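Halotolerant alpha-type carbonic anhydrase (dCA II) (PDB 1Y7W) is a salt-tolerant zinc enzyme of the alpha class that probably catalyses the reversible hydration of carbon dioxide to bicarbonate. Local coordinates at residues Leu222-Tyr227 and His243-Pro248. Residues are numbered along the deposited sequence; the frame is centred on the assembly and turned at random.
Sequences LKYAGY and HVFTTP
Tyr224 and Phe245 face each other as a non-hydrogen-bonded pair in an antiparallel beta hairpin, two neighbouring strands of the large mixed sheet of the carbonic anhydrase fold. One residue along, Ala225 and Val244 form the hydrogen-bonded pair: Ala225 N meets Val244 O at 2.8 Å and Val244 N returns an equally short, nearly straight bond to Ala225 O. The tight part is the aromatic cluster of Tyr224, His243 and Phe245 on one face of the sheet. Tyr224 CB sits over the centre of the Phe245 ring, 3.8 Å from its centroid and only 5° off the ring normal, a CH-pi contact. With CG of Tyr224 wedged between its backbone N and carbonyl carbon (chi1 76°), the phenol runs alongside the His243 side chain. Tyr224 CE2 comes within 3.4 Å of His243 CD2. The two ring planes are inclined by 49°. Outside partners pin both groups: Val73 N bonds Tyr224 OH, and Val168 O bonds His243 ND1. The Phe245 side chain also touches Ile169 of strand 166-175. An alanine in place of Phe245 would probably leave Tyr224 CB without its aromatic platform and open a gap between the hairpin and Ile169. On the opposite face contact is thinner: Ala225 CB reaches Val244 O at 3.9 Å, and the edge of the Tyr227 ring, at CE1, stays 4.4 Å from Val244 CG2. The other end of the contact is looser and partly exposed: Lys223 bends at chi3, and its CE merely passes Thr247 OG1. There a water bridges the two segments, accepting from Thr247 N and donating to Lys223 O at 2.7 Å, the same carbonyl oxygen that receives Thr246 N at 3.1 Å.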
loop_
_atom_site.group_PDB
_atom_site.type_symbol
_atom_site.label_atom_id
_atom_site.label_comp_id
_atom_site.label_asym_id
_atom_site.label_seq_id
_atom_site.Cartn_x
_atom_site.Cartn_y
_atom_site.Cartn_z
ATOM N N LEU A 222 -14.476 8.711 1.821
ATOM C CA LEU A 222 -13.165 9.284 1.570
ATOM C C LEU A 222 -12.489 9.643 2.876
ATOM O O LEU A 222 -11.434 10.256 2.861
ATOM C CB LEU A 222 -13.277 10.540 0.727
ATOM C CG LEU A 222 -13.811 10.256 -0.677
ATOM C CD1 LEU A 222 -13.795 11.560 -1.457
ATOM C CD2 LEU A 222 -12.962 9.204 -1.362
ATOM N N LYS A 223 -13.094 9.275 4.008
ATOM C CA LYS A 223 -12.454 9.601 5.292
ATOM C C LYS A 223 -11.070 8.972 5.423
ATOM O O LYS A 223 -10.930 7.775 5.250
ATOM C CB LYS A 223 -13.304 9.089 6.466
ATOM C CG LYS A 223 -14.524 9.979 6.710
ATOM C CD LYS A 223 -15.402 9.473 7.902
ATOM C CE LYS A 223 -16.205 8.218 7.538
ATOM N NZ LYS A 223 -17.422 7.939 8.475
ATOM N N TYR A 224 -10.052 9.749 5.749
ATOM C CA TYR A 224 -8.746 9.135 5.953
ATOM C C TYR A 224 -7.875 9.875 6.977
ATOM O O TYR A 224 -8.074 11.055 7.273
ATOM C CB TYR A 224 -7.981 9.018 4.607
ATOM C CG TYR A 224 -7.357 10.296 4.057
ATOM C CD1 TYR A 224 -8.034 11.088 3.126
ATOM C CD2 TYR A 224 -6.070 10.684 4.426
ATOM C CE1 TYR A 224 -7.450 12.255 2.560
ATOM C CE2 TYR A 224 -5.459 11.864 3.864
ATOM C CZ TYR A 224 -6.165 12.635 2.941
ATOM O OH TYR A 224 -5.636 13.817 2.420
ATOM N N ALA A 225 -6.851 9.178 7.443
ATOM C CA ALA A 225 -5.914 9.728 8.404
ATOM C C ALA A 225 -4.603 9.956 7.627
ATOM O O ALA A 225 -4.120 9.036 6.987
ATOM C CB ALA A 225 -5.676 8.719 9.514
ATOM N N GLY A 226 -4.031 11.140 7.712
ATOM C CA GLY A 226 -2.786 11.399 7.020
ATOM C C GLY A 226 -1.657 11.743 7.993
ATOM O O GLY A 226 -1.885 12.394 9.000
ATOM N N TYR A 227 -0.425 11.344 7.682
ATOM C CA TYR A 227 0.678 11.688 8.574
ATOM C C TYR A 227 1.966 11.504 7.781
ATOM O O TYR A 227 1.946 10.934 6.645
ATOM C CB TYR A 227 0.677 10.768 9.822
ATOM C CG TYR A 227 1.078 9.326 9.560
ATOM C CD1 TYR A 227 0.174 8.378 9.065
ATOM C CD2 TYR A 227 2.399 8.914 9.805
ATOM C CE1 TYR A 227 0.546 7.043 8.824
ATOM C CE2 TYR A 227 2.802 7.580 9.570
ATOM C CZ TYR A 227 1.866 6.648 9.080
ATOM O OH TYR A 227 2.286 5.359 8.855
ATOM N N HIS A 243 -1.717 8.185 3.609
ATOM C CA HIS A 243 -3.152 8.501 3.586
ATOM C C HIS A 243 -3.833 7.148 3.883
ATOM O O HIS A 243 -4.006 6.322 2.994
ATOM C CB HIS A 243 -3.590 9.023 2.205
ATOM C CG HIS A 243 -2.738 10.131 1.663
ATOM N ND1 HIS A 243 -1.439 9.933 1.234
ATOM C CD2 HIS A 243 -2.984 11.456 1.517
ATOM C CE1 HIS A 243 -0.917 11.092 0.871
ATOM N NE2 HIS A 243 -1.828 12.031 1.034
ATOM N N VAL A 244 -4.198 6.908 5.137
ATOM C CA VAL A 244 -4.826 5.647 5.510
ATOM C C VAL A 244 -6.351 5.818 5.645
ATOM O O VAL A 244 -6.807 6.478 6.568
ATOM C CB VAL A 244 -4.217 5.144 6.830
ATOM C CG1 VAL A 244 -4.807 3.799 7.186
ATOM C CG2 VAL A 244 -2.714 5.026 6.668
ATOM N N PHE A 245 -7.118 5.285 4.683
ATOM C CA PHE A 245 -8.579 5.387 4.704
ATOM C C PHE A 245 -9.119 4.582 5.851
ATOM O O PHE A 245 -8.774 3.452 5.994
ATOM C CB PHE A 245 -9.135 4.914 3.362
ATOM C CG PHE A 245 -8.851 5.902 2.286
ATOM C CD1 PHE A 245 -9.852 6.772 1.850
ATOM C CD2 PHE A 245 -7.532 6.098 1.840
ATOM C CE1 PHE A 245 -9.562 7.846 0.964
ATOM C CE2 PHE A 245 -7.204 7.160 0.965
ATOM C CZ PHE A 245 -8.236 8.037 0.519
ATOM N N THR A 246 -10.031 5.171 6.605
ATOM C CA THR A 246 -10.556 4.508 7.784
ATOM C C THR A 246 -11.822 3.664 7.597
ATOM O O THR A 246 -12.195 2.968 8.500
ATOM C CB THR A 246 -10.696 5.578 8.921
ATOM O OG1 THR A 246 -11.472 6.679 8.457
ATOM C CG2 THR A 246 -9.299 6.097 9.298
ATOM N N THR A 247 -12.456 3.702 6.431
ATOM C CA THR A 247 -13.608 2.862 6.164
ATOM C C THR A 247 -13.080 1.692 5.360
ATOM O O THR A 247 -12.525 1.863 4.265
ATOM C CB THR A 247 -14.634 3.585 5.307
ATOM O OG1 THR A 247 -15.019 4.801 5.963
ATOM C CG2 THR A 247 -15.834 2.687 5.062
ATOM N N PRO A 248 -13.239 0.477 5.885
ATOM C CA PRO A 248 -12.731 -0.674 5.138
ATOM C C PRO A 248 -13.610 -1.240 4.036
ATOM O O PRO A 248 -14.811 -0.945 3.943
ATOM C CB PRO A 248 -12.487 -1.735 6.227
ATOM C CG PRO A 248 -13.487 -1.379 7.307
ATOM C CD PRO A 248 -13.778 0.108 7.219
HETATM O O HOH W 1 -12.545 5.847 4.392
#